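Local atomic coordinates of dTDP-4-dehydrorhamnose reductase (Sulfolobus tokodaii, PDB entry 2GGS), a protein that probably reduces dTDP-4-dehydrorhamnose as a member of the RmlD family and binds NADPH on a Rossmann fold. Residues 108-119 with 244-252; 185-196 with 258-269. All blocks are in the same frame, centred on the assembly; numbering follows the deposited sequence.

Interaction 1: 108-119 with 244-252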
loop_
_atom_site.group_PDB
_atom_site.type_symbol
_atom_site.label_atom_id
_atom_site.label_comp_id
_atom_site.label_asym_id
_atom_site.label_seq_id
_atom_site.Cartn_x
_atom_site.Cartn_y
_atom_site.Cartn_z
ATOM N N ASP A 108 -7.215 -1.904 1.491
ATOM C CA ASP A 108 -8.616 -2.147 1.222
ATOM C C ASP A 108 -9.024 -3.623 1.343
ATOM O O ASP A 108 -10.195 -3.926 1.538
ATOM C CB ASP A 108 -8.979 -1.568 -0.171
ATOM C CG ASP A 108 -8.225 -2.217 -1.323
ATOM O OD1 ASP A 108 -7.065 -2.677 -1.147
ATOM O OD2 ASP A 108 -8.791 -2.242 -2.444
ATOM N N TYR A 109 -8.041 -4.555 1.259
ATOM C CA TYR A 109 -8.341 -5.983 1.436
ATOM C C TYR A 109 -8.628 -6.375 2.899
ATOM O O TYR A 109 -8.901 -7.526 3.180
ATOM C CB TYR A 109 -7.225 -6.886 0.839
ATOM C CG TYR A 109 -7.250 -6.979 -0.668
ATOM C CD1 TYR A 109 -7.959 -6.019 -1.449
ATOM C CD2 TYR A 109 -6.605 -8.024 -1.335
ATOM C CE1 TYR A 109 -7.993 -6.108 -2.846
ATOM C CE2 TYR A 109 -6.626 -8.108 -2.749
ATOM C CZ TYR A 109 -7.323 -7.145 -3.484
ATOM O OH TYR A 109 -7.361 -7.191 -4.873
ATOM N N VAL A 110 -8.567 -5.428 3.836
ATOM C CA VAL A 110 -9.138 -5.741 5.160
ATOM C C VAL A 110 -10.665 -5.847 5.134
ATOM O O VAL A 110 -11.229 -6.335 6.100
ATOM C CB VAL A 110 -8.733 -4.758 6.300
ATOM C CG1 VAL A 110 -7.180 -4.619 6.425
ATOM C CG2 VAL A 110 -9.437 -3.386 6.143
ATOM N N PHE A 111 -11.321 -5.375 4.061
ATOM C CA PHE A 111 -12.812 -5.449 3.959
ATOM C C PHE A 111 -13.284 -6.649 3.142
ATOM O O PHE A 111 -12.537 -7.150 2.289
ATOM C CB PHE A 111 -13.356 -4.143 3.364
ATOM C CG PHE A 111 -13.041 -2.933 4.202
ATOM C CD1 PHE A 111 -13.729 -2.704 5.398
ATOM C CD2 PHE A 111 -12.046 -2.025 3.805
ATOM C CE1 PHE A 111 -13.418 -1.591 6.206
ATOM C CE2 PHE A 111 -11.753 -0.884 4.569
ATOM C CZ PHE A 111 -12.429 -0.669 5.781
ATOM N N ASP A 112 -14.529 -7.089 3.387
ATOM C CA ASP A 112 -14.982 -8.334 2.758
ATOM C C ASP A 112 -15.424 -8.127 1.309
ATOM O O ASP A 112 -15.537 -9.081 0.549
ATOM C CB ASP A 112 -16.022 -9.107 3.599
ATOM C CG ASP A 112 -17.293 -8.348 3.837
ATOM O OD1 ASP A 112 -17.621 -7.466 3.032
ATOM O OD2 ASP A 112 -18.017 -8.708 4.811
ATOM N N GLY A 113 -15.604 -6.869 0.933
ATOM C CA GLY A 113 -15.937 -6.507 -0.442
ATOM C C GLY A 113 -17.381 -6.681 -0.872
ATOM O O GLY A 113 -17.680 -6.567 -2.059
ATOM N N GLU A 114 -18.273 -6.922 0.080
ATOM C CA GLU A 114 -19.700 -7.079 -0.230
ATOM C C GLU A 114 -20.439 -5.742 -0.306
ATOM O O GLU A 114 -21.564 -5.679 -0.833
ATOM C CB GLU A 114 -20.357 -8.090 0.739
ATOM C CG GLU A 114 -19.832 -9.529 0.467
ATOM C CD GLU A 114 -20.190 -10.046 -0.959
ATOM O OE1 GLU A 114 -19.329 -10.064 -1.898
ATOM O OE2 GLU A 114 -21.370 -10.409 -1.163
ATOM N N LYS A 115 -19.809 -4.668 0.169
ATOM C CA LYS A 115 -20.453 -3.345 0.161
ATOM C C LYS A 115 -19.789 -2.304 -0.758
ATOM O O LYS A 115 -20.475 -1.550 -1.452
ATOM C CB LYS A 115 -20.558 -2.790 1.580
ATOM C CG LYS A 115 -21.255 -1.413 1.709
ATOM C CD LYS A 115 -21.306 -0.965 3.155
ATOM C CE LYS A 115 -19.963 -0.421 3.648
ATOM N NZ LYS A 115 -19.573 0.779 2.861
ATOM N N GLY A 116 -18.458 -2.214 -0.732
ATOM C CA GLY A 116 -17.756 -1.153 -1.450
ATOM C C GLY A 116 -17.842 0.185 -0.753
ATOM O O GLY A 116 -18.529 0.326 0.297
ATOM N N ASN A 117 -17.130 1.162 -1.327
ATOM C CA ASN A 117 -17.142 2.512 -0.827
ATOM C C ASN A 117 -16.919 2.562 0.678
ATOM O O ASN A 117 -17.675 3.159 1.427
ATOM C CB ASN A 117 -18.478 3.158 -1.275
ATOM C CG ASN A 117 -18.588 3.200 -2.795
ATOM O OD1 ASN A 117 -19.503 2.599 -3.413
ATOM N ND2 ASN A 117 -17.622 3.872 -3.421
ATOM N N TYR A 118 -15.870 1.884 1.154
ATOM C CA TYR A 118 -15.671 1.768 2.607
ATOM C C TYR A 118 -15.132 3.023 3.239
ATOM O O TYR A 118 -14.174 3.608 2.726
ATOM C CB TYR A 118 -14.733 0.598 2.929
ATOM C CG TYR A 118 -15.367 -0.739 2.627
ATOM C CD1 TYR A 118 -16.255 -1.314 3.536
ATOM C CD2 TYR A 118 -15.118 -1.413 1.416
ATOM C CE1 TYR A 118 -16.865 -2.540 3.260
ATOM C CE2 TYR A 118 -15.711 -2.633 1.140
ATOM C CZ TYR A 118 -16.586 -3.184 2.067
ATOM O OH TYR A 118 -17.192 -4.378 1.820
ATOM N N LYS A 119 -15.756 3.449 4.347
ATOM C CA LYS A 119 -15.277 4.595 5.111
ATOM C C LYS A 119 -14.446 4.117 6.303
ATOM O O LYS A 119 -14.445 2.923 6.601
ATOM C CB LYS A 119 -16.426 5.520 5.544
ATOM C CG LYS A 119 -17.555 4.856 6.233
ATOM C CD LYS A 119 -18.718 5.885 6.493
ATOM C CE LYS A 119 -19.318 6.464 5.209
ATOM N NZ LYS A 119 -20.258 5.504 4.487
ATOM N N ARG A 244 -10.460 -12.736 -3.770
ATOM C CA ARG A 244 -10.391 -11.253 -3.721
ATOM C C ARG A 244 -11.755 -10.696 -3.346
ATOM O O ARG A 244 -12.766 -11.260 -3.753
ATOM C CB ARG A 244 -9.954 -10.689 -5.081
ATOM C CG ARG A 244 -8.441 -10.524 -5.286
ATOM C CD ARG A 244 -7.665 -11.824 -5.104
ATOM N NE ARG A 244 -6.283 -11.641 -5.556
ATOM C CZ ARG A 244 -5.421 -12.656 -5.702
ATOM N NH1 ARG A 244 -5.808 -13.900 -5.412
ATOM N NH2 ARG A 244 -4.183 -12.432 -6.117
ATOM N N PRO A 245 -11.792 -9.579 -2.584
ATOM C CA PRO A 245 -13.078 -8.918 -2.286
ATOM C C PRO A 245 -13.717 -8.392 -3.566
ATOM O O PRO A 245 -13.030 -7.877 -4.434
ATOM C CB PRO A 245 -12.688 -7.766 -1.329
ATOM C CG PRO A 245 -11.217 -7.534 -1.586
ATOM C CD PRO A 245 -10.646 -8.887 -1.951
ATOM N N TYR A 246 -15.028 -8.571 -3.696
ATOM C CA TYR A 246 -15.745 -8.111 -4.905
ATOM C C TYR A 246 -15.629 -6.607 -5.175
ATOM O O TYR A 246 -15.245 -6.209 -6.267
ATOM C CB TYR A 246 -17.217 -8.499 -4.839
ATOM C CG TYR A 246 -17.986 -8.014 -6.046
ATOM C CD1 TYR A 246 -17.734 -8.551 -7.310
ATOM C CD2 TYR A 246 -18.921 -6.999 -5.931
ATOM C CE1 TYR A 246 -18.424 -8.093 -8.438
ATOM C CE2 TYR A 246 -19.621 -6.531 -7.053
ATOM C CZ TYR A 246 -19.364 -7.096 -8.294
ATOM O OH TYR A 246 -20.057 -6.669 -9.415
ATOM N N ASP A 247 -15.953 -5.795 -4.185
ATOM C CA ASP A 247 -15.841 -4.348 -4.282
ATOM C C ASP A 247 -15.125 -3.831 -3.061
ATOM O O ASP A 247 -15.746 -3.604 -2.010
ATOM C CB ASP A 247 -17.218 -3.676 -4.410
ATOM C CG ASP A 247 -17.108 -2.196 -4.651
ATOM O OD1 ASP A 247 -16.009 -1.632 -4.440
ATOM O OD2 ASP A 247 -18.105 -1.566 -5.082
ATOM N N SER A 248 -13.820 -3.635 -3.194
ATOM C CA SER A 248 -13.029 -3.117 -2.044
ATOM C C SER A 248 -12.765 -1.612 -2.183
ATOM O O SER A 248 -11.931 -1.024 -1.492
ATOM C CB SER A 248 -11.732 -3.935 -1.910
ATOM O OG SER A 248 -10.914 -3.752 -3.036
ATOM N N SER A 249 -13.532 -0.938 -3.054
ATOM C CA SER A 249 -13.297 0.479 -3.226
ATOM C C SER A 249 -13.399 1.180 -1.873
ATOM O O SER A 249 -14.177 0.749 -0.994
ATOM C CB SER A 249 -14.297 1.088 -4.225
ATOM O OG SER A 249 -15.610 0.838 -3.805
ATOM N N LEU A 250 -12.601 2.246 -1.719
ATOM C CA LEU A 250 -12.606 3.065 -0.492
ATOM C C LEU A 250 -13.262 4.411 -0.693
ATOM O O LEU A 250 -13.155 5.006 -1.758
ATOM C CB LEU A 250 -11.179 3.313 0.019
ATOM C CG LEU A 250 -10.382 2.036 0.275
ATOM C CD1 LEU A 250 -9.025 2.550 0.869
ATOM C CD2 LEU A 250 -11.156 1.127 1.234
ATOM N N ASP A 251 -13.925 4.871 0.358
ATOM C CA ASP A 251 -14.446 6.228 0.414
ATOM C C ASP A 251 -13.384 7.104 1.052
ATOM O O ASP A 251 -13.076 6.939 2.233
ATOM C CB ASP A 251 -15.781 6.246 1.178
ATOM C CG ASP A 251 -16.361 7.654 1.298
ATOM O OD1 ASP A 251 -15.689 8.640 0.959
ATOM O OD2 ASP A 251 -17.499 7.773 1.779
ATOM N N SER A 252 -12.752 7.949 0.243
ATOM C CA SER A 252 -11.663 8.828 0.710
ATOM C C SER A 252 -12.173 10.258 0.926
ATOM O O SER A 252 -11.390 11.200 0.864
ATOM C CB SER A 252 -10.452 8.836 -0.252
ATOM O OG SER A 252 -9.821 7.546 -0.362
HETATM O O HOH W 1 -16.648 -9.933 -1.651
HETATM O O HOH W 2 -19.038 5.499 2.004
#
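Ser-248 and Asp-108 hold chi1 at 64° and 62°, which places OG of the serine and the carboxylate of the aspartate between their own backbone N and carbonyl carbon and lets the two groups meet. The pair ties the loop that follows strand 101-107 of the Rossmann fold to the irregular chain leading into helix 253-258. Ser-248 OG donates to Asp-108 OD2 over 2.7 Å from above the carboxylate plane, and Ser-152 OG is a second partner of this buried oxygen. Beside it Pro-245 covers one face of the Tyr-109 ring in a CH-pi contact, its CD 3.8 Å from the ring centroid, while Ser-248 OG lies at the ring edge.

Gly-113 fits tightly against Pro-245: there is no room for a CB beside Pro-245 CB and Tyr-246 N, and the positive phi suits glycine. Gly-113 O receives a bond from Asp-247 N at 2.8 Å, in the carbonyl plane on a lone pair. Asp-247 then forms an Asx turn, OD1 accepting from both the backbone N and OG of Ser-249, and Arg-211 forms a salt bridge with OD2. Fixed in this way, Ser-249 OG accepts a nearly straight bond from Asn-117 N at 2.9 Å (169°).

Tyr-118 makes a single parallel bridge with Leu-250: Tyr-118 N reaches Ser-249 O at 3.0 Å, and Asp-251 N reaches Tyr-118 O at 2.7 Å. Leu-250 CD2 touches Asp-108 CB, Phe-111 CE2 (3.9 Å) and Tyr-118 CB. Asp-251 directs OD1 to Ser-253; its OD2 is linked to Lys-119 NZ and Asn-117 O by one water, 2.8 Å from Asp-251 OD2.

Interaction 2: 185-196 with 258-269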
loop_
_atom_site.group_PDB
_atom_site.type_symbol
_atom_site.label_atom_id
_atom_site.label_comp_id
_atom_site.label_asym_id
_atom_site.label_seq_id
_atom_site.Cartn_x
_atom_site.Cartn_y
_atom_site.Cartn_z
ATOM N N SER A 185 -1.821 5.735 -7.952
ATOM C CA SER A 185 -0.393 5.598 -8.295
ATOM C C SER A 185 0.451 5.761 -7.060
ATOM O O SER A 185 0.103 6.506 -6.130
ATOM C CB SER A 185 0.076 6.600 -9.337
ATOM O OG SER A 185 -0.083 7.922 -8.855
ATOM N N ALA A 186 1.582 5.048 -7.022
ATOM C CA ALA A 186 2.479 5.289 -5.906
ATOM C C ALA A 186 2.837 6.750 -5.713
ATOM O O ALA A 186 2.932 7.194 -4.572
ATOM C CB ALA A 186 3.765 4.422 -6.050
ATOM N N ARG A 187 3.076 7.501 -6.807
ATOM C CA ARG A 187 3.475 8.904 -6.691
ATOM C C ARG A 187 2.367 9.796 -6.095
ATOM O O ARG A 187 2.666 10.689 -5.308
ATOM C CB ARG A 187 3.981 9.459 -8.022
ATOM C CG ARG A 187 2.900 9.545 -9.105
ATOM C CD ARG A 187 3.564 10.155 -10.339
ATOM N NE ARG A 187 2.563 10.470 -11.345
ATOM C CZ ARG A 187 2.764 11.319 -12.356
ATOM N NH1 ARG A 187 3.933 11.933 -12.512
ATOM N NH2 ARG A 187 1.785 11.545 -13.223
ATOM N N LYS A 188 1.115 9.551 -6.478
ATOM C CA LYS A 188 0.022 10.351 -5.903
ATOM C C LYS A 188 -0.192 10.060 -4.436
ATOM O O LYS A 188 -0.385 10.991 -3.627
ATOM C CB LYS A 188 -1.283 10.160 -6.688
ATOM C CG LYS A 188 -1.202 10.752 -8.089
ATOM C CD LYS A 188 -1.154 12.295 -8.068
ATOM C CE LYS A 188 -1.212 12.827 -9.498
ATOM N NZ LYS A 188 -0.443 14.101 -9.704
ATOM N N LEU A 189 -0.155 8.768 -4.091
ATOM C CA LEU A 189 -0.215 8.330 -2.680
ATOM C C LEU A 189 0.935 8.960 -1.880
ATOM O O LEU A 189 0.721 9.454 -0.793
ATOM C CB LEU A 189 -0.188 6.797 -2.579
ATOM C CG LEU A 189 -0.305 6.341 -1.115
ATOM C CD1 LEU A 189 -1.490 7.007 -0.341
ATOM C CD2 LEU A 189 -0.398 4.827 -1.062
ATOM N N ALA A 190 2.158 8.957 -2.419
ATOM C CA ALA A 190 3.314 9.540 -1.699
ATOM C C ALA A 190 3.111 11.028 -1.431
ATOM O O ALA A 190 3.368 11.497 -0.320
ATOM C CB ALA A 190 4.549 9.323 -2.466
ATOM N N SER A 191 2.616 11.729 -2.453
ATOM C CA SER A 191 2.330 13.163 -2.336
ATOM C C SER A 191 1.290 13.423 -1.224
ATOM O O SER A 191 1.461 14.369 -0.422
ATOM C CB SER A 191 1.881 13.724 -3.678
ATOM O OG SER A 191 1.563 15.103 -3.528
ATOM N N ALA A 192 0.253 12.586 -1.150
ATOM C CA ALA A 192 -0.745 12.709 -0.083
ATOM C C ALA A 192 -0.141 12.484 1.274
ATOM O O ALA A 192 -0.391 13.235 2.217
ATOM C CB ALA A 192 -1.902 11.774 -0.319
ATOM N N ILE A 193 0.702 11.441 1.384
ATOM C CA ILE A 193 1.300 11.113 2.660
ATOM C C ILE A 193 2.198 12.255 3.155
ATOM O O ILE A 193 2.113 12.637 4.337
ATOM C CB ILE A 193 2.038 9.739 2.593
ATOM C CG1 ILE A 193 0.993 8.615 2.461
ATOM C CG2 ILE A 193 2.936 9.523 3.867
ATOM C CD1 ILE A 193 1.560 7.212 2.053
ATOM N N LEU A 194 2.986 12.850 2.249
ATOM C CA LEU A 194 3.774 14.034 2.583
ATOM C C LEU A 194 2.899 15.143 3.196
ATOM O O LEU A 194 3.272 15.741 4.210
ATOM C CB LEU A 194 4.473 14.592 1.362
ATOM C CG LEU A 194 5.908 15.114 1.557
ATOM C CD1 LEU A 194 6.471 15.769 0.317
ATOM C CD2 LEU A 194 6.043 16.029 2.747
ATOM N N GLU A 195 1.763 15.424 2.578
ATOM C CA GLU A 195 0.855 16.464 3.132
ATOM C C GLU A 195 0.359 16.096 4.522
ATOM O O GLU A 195 0.260 16.939 5.437
ATOM C CB GLU A 195 -0.363 16.647 2.232
ATOM C CG GLU A 195 -0.292 17.803 1.292
ATOM C CD GLU A 195 -1.631 18.084 0.667
ATOM O OE1 GLU A 195 -2.450 18.792 1.308
ATOM O OE2 GLU A 195 -1.860 17.582 -0.453
ATOM N N LEU A 196 0.009 14.830 4.683
ATOM C CA LEU A 196 -0.510 14.330 5.945
ATOM C C LEU A 196 0.502 14.479 7.073
ATOM O O LEU A 196 0.141 14.818 8.197
ATOM C CB LEU A 196 -0.944 12.866 5.806
ATOM C CG LEU A 196 -2.309 12.688 5.149
ATOM C CD1 LEU A 196 -2.618 11.206 4.845
ATOM C CD2 LEU A 196 -3.395 13.317 6.010
ATOM N N ILE A 258 -9.326 17.228 3.684
ATOM C CA ILE A 258 -8.098 17.611 4.380
ATOM C C ILE A 258 -6.979 18.056 3.434
ATOM O O ILE A 258 -6.262 19.044 3.674
ATOM C CB ILE A 258 -7.608 16.429 5.235
ATOM C CG1 ILE A 258 -8.549 16.212 6.412
ATOM C CG2 ILE A 258 -6.142 16.635 5.708
ATOM C CD1 ILE A 258 -8.569 14.781 6.931
ATOM N N LEU A 259 -6.810 17.307 2.354
ATOM C CA LEU A 259 -5.659 17.492 1.512
ATOM C C LEU A 259 -5.942 18.410 0.332
ATOM O O LEU A 259 -7.044 18.398 -0.252
ATOM C CB LEU A 259 -5.163 16.126 1.031
ATOM C CG LEU A 259 -4.853 15.159 2.176
ATOM C CD1 LEU A 259 -4.396 13.842 1.597
ATOM C CD2 LEU A 259 -3.795 15.699 3.155
ATOM N N SER A 260 -4.933 19.195 -0.032
ATOM C CA SER A 260 -5.073 20.097 -1.186
ATOM C C SER A 260 -4.992 19.367 -2.512
ATOM O O SER A 260 -5.780 19.652 -3.435
ATOM C CB SER A 260 -4.020 21.193 -1.148
ATOM O OG SER A 260 -4.136 21.882 0.074
ATOM N N THR A 261 -4.054 18.425 -2.584
ATOM C CA THR A 261 -3.695 17.715 -3.822
ATOM C C THR A 261 -4.746 16.706 -4.301
ATOM O O THR A 261 -5.352 16.008 -3.492
ATOM C CB THR A 261 -2.341 16.971 -3.668
ATOM O OG1 THR A 261 -1.819 16.645 -4.967
ATOM C CG2 THR A 261 -2.464 15.654 -2.797
ATOM N N ASP A 262 -4.964 16.655 -5.616
ATOM C CA ASP A 262 -5.836 15.639 -6.202
ATOM C C ASP A 262 -5.031 14.343 -6.281
ATOM O O ASP A 262 -4.304 14.116 -7.243
ATOM C CB ASP A 262 -6.333 16.048 -7.609
ATOM C CG ASP A 262 -7.180 14.983 -8.265
ATOM O OD1 ASP A 262 -7.174 13.838 -7.790
ATOM O OD2 ASP A 262 -7.905 15.259 -9.261
ATOM N N PHE A 263 -5.204 13.505 -5.267
ATOM C CA PHE A 263 -4.518 12.215 -5.184
ATOM C C PHE A 263 -5.347 11.113 -5.810
ATOM O O PHE A 263 -4.903 9.975 -5.872
ATOM C CB PHE A 263 -4.228 11.883 -3.713
ATOM C CG PHE A 263 -5.471 11.801 -2.847
ATOM C CD1 PHE A 263 -6.265 10.657 -2.813
ATOM C CD2 PHE A 263 -5.871 12.907 -2.094
ATOM C CE1 PHE A 263 -7.410 10.591 -2.005
ATOM C CE2 PHE A 263 -7.004 12.835 -1.277
ATOM C CZ PHE A 263 -7.783 11.723 -1.261
ATOM N N TYR A 264 -6.577 11.436 -6.249
ATOM C CA TYR A 264 -7.552 10.405 -6.549
ATOM C C TYR A 264 -7.899 10.177 -8.028
ATOM O O TYR A 264 -8.184 9.051 -8.425
ATOM C CB TYR A 264 -8.842 10.646 -5.764
ATOM C CG TYR A 264 -9.258 12.090 -5.795
ATOM C CD1 TYR A 264 -10.054 12.577 -6.830
ATOM C CD2 TYR A 264 -8.864 12.959 -4.779
ATOM C CE1 TYR A 264 -10.445 13.927 -6.845
ATOM C CE2 TYR A 264 -9.238 14.322 -4.799
ATOM C CZ TYR A 264 -10.028 14.776 -5.837
ATOM O OH TYR A 264 -10.372 16.119 -5.846
ATOM N N THR A 265 -7.867 11.240 -8.840
ATOM C CA THR A 265 -8.088 11.072 -10.269
ATOM C C THR A 265 -7.096 10.064 -10.832
ATOM O O THR A 265 -5.892 10.150 -10.522
ATOM C CB THR A 265 -7.974 12.394 -10.981
ATOM O OG1 THR A 265 -9.004 13.245 -10.467
ATOM C CG2 THR A 265 -8.166 12.224 -12.502
ATOM N N LEU A 266 -7.604 9.115 -11.601
ATOM C CA LEU A 266 -6.758 8.063 -12.166
ATOM C C LEU A 266 -5.481 8.656 -12.782
ATOM O O LEU A 266 -5.538 9.580 -13.604
ATOM C CB LEU A 266 -7.481 7.257 -13.224
ATOM C CG LEU A 266 -6.675 6.065 -13.787
ATOM C CD1 LEU A 266 -6.508 5.008 -12.658
ATOM C CD2 LEU A 266 -7.335 5.458 -15.016
ATOM N N ASP A 267 -4.339 8.132 -12.358
ATOM C CA ASP A 267 -3.058 8.614 -12.773
ATOM C C ASP A 267 -2.230 7.570 -13.543
ATOM O O ASP A 267 -1.260 7.125 -13.077
ATOM C CB ASP A 267 -2.299 9.158 -11.560
ATOM C CG ASP A 267 -0.933 9.674 -11.888
ATOM O OD1 ASP A 267 -0.757 10.269 -12.912
ATOM O OD2 ASP A 267 -0.045 9.453 -11.104
ATOM N N LEU A 268 -2.637 7.220 -14.743
ATOM C CA LEU A 268 -1.840 6.305 -15.516
ATOM C C LEU A 268 -0.411 6.707 -15.863
ATOM O O LEU A 268 0.406 5.868 -16.100
ATOM C CB LEU A 268 -2.576 5.814 -16.742
ATOM C CG LEU A 268 -3.879 5.087 -16.475
ATOM C CD1 LEU A 268 -4.554 4.744 -17.762
ATOM C CD2 LEU A 268 -3.612 3.858 -15.666
ATOM N N ASP A 269 -0.124 7.984 -15.892
ATOM C CA ASP A 269 1.243 8.428 -16.037
ATOM C C ASP A 269 2.166 7.994 -14.866
ATOM O O ASP A 269 3.338 8.146 -14.930
ATOM C CB ASP A 269 1.312 9.938 -16.184
ATOM C CG ASP A 269 0.834 10.451 -17.556
ATOM O OD1 ASP A 269 0.654 9.704 -18.482
ATOM O OD2 ASP A 269 0.688 11.650 -17.632
HETATM O O HOH W 3 -4.421 6.641 -9.821
HETATM O O HOH W 4 2.237 13.148 -15.544
HETATM O O HOH W 5 0.125 14.824 -6.457
HETATM O O HOH W 6 -2.114 15.477 -8.241
#
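Asp-267 and Arg-187 form a side-on salt bridge, their carboxylate and guanidinium planes only 11° apart. Arg-187 has CG between its backbone N and carbonyl carbon (chi1 66°) and runs extended to NE, which carries the guanidinium edge to the carboxylate. Arg-187 NE meets Asp-267 OD2 at 2.8 Å and Arg-187 NH2 meets Asp-267 OD1 at 2.9 Å, both on syn lone pairs and almost straight. Ser-185 OG takes the anti lone pair of Asp-267 OD2 at 2.7 Å; Ser-185 is the N-cap of helix 186-199, its OG accepting from Lys-188 N. Replacing Asp-267 by alanine would probably leave the guanidinium without this carboxylate and Ser-185 OG without its acceptor.

At the other end the packing is tight, part apolar and part polar. The methyls of Leu-259 touch the helix at different residues, CD1 at Ala-192 CB (3.8 Å) and CD2 at Leu-196 CD2 (3.7 Å). Glu-195 turns the syn sides of its carboxylate to successive backbone N-H groups: OE1 accepts from Ser-260 N at 2.9 Å, OE2 from Thr-261 N at 3.2 Å.

Between these ends the surface is looser and wet. Lys-188 CG meets Asp-267 OD2 and its CD meets Asp-262 O, which NZ reaches through a water; a second water binds Thr-261 OG1 and, weakly, Lys-188 NZ and Ser-191 OG. Leu-189, Ile-193 and Leu-196 touch strand 147-151: a serine-capped helix layered on a Rossmann sheet.

Interaction 1 and interaction 2 have centres about 19 Å apart. Their segments alternate along the chain, and helix 253-258 joins 244-252 of interaction 1 to 258-269 of interaction 2. They touch across this helix: Ser-252 CB, just before it, packs on Phe-263 CE1, a few residues beyond its end, at 3.9 Å. Their relation to the cofactor differs. In interaction 1 the side chain of Asp-108 comes to about 4 Å from the bound NADPH, and that of Tyr-109 to about 7 Å from the side chain of Lys-134, an NADPH-binding residue. Interaction 2 is more remote, the side chain of Ser-185 being about 11 Å from NADPH.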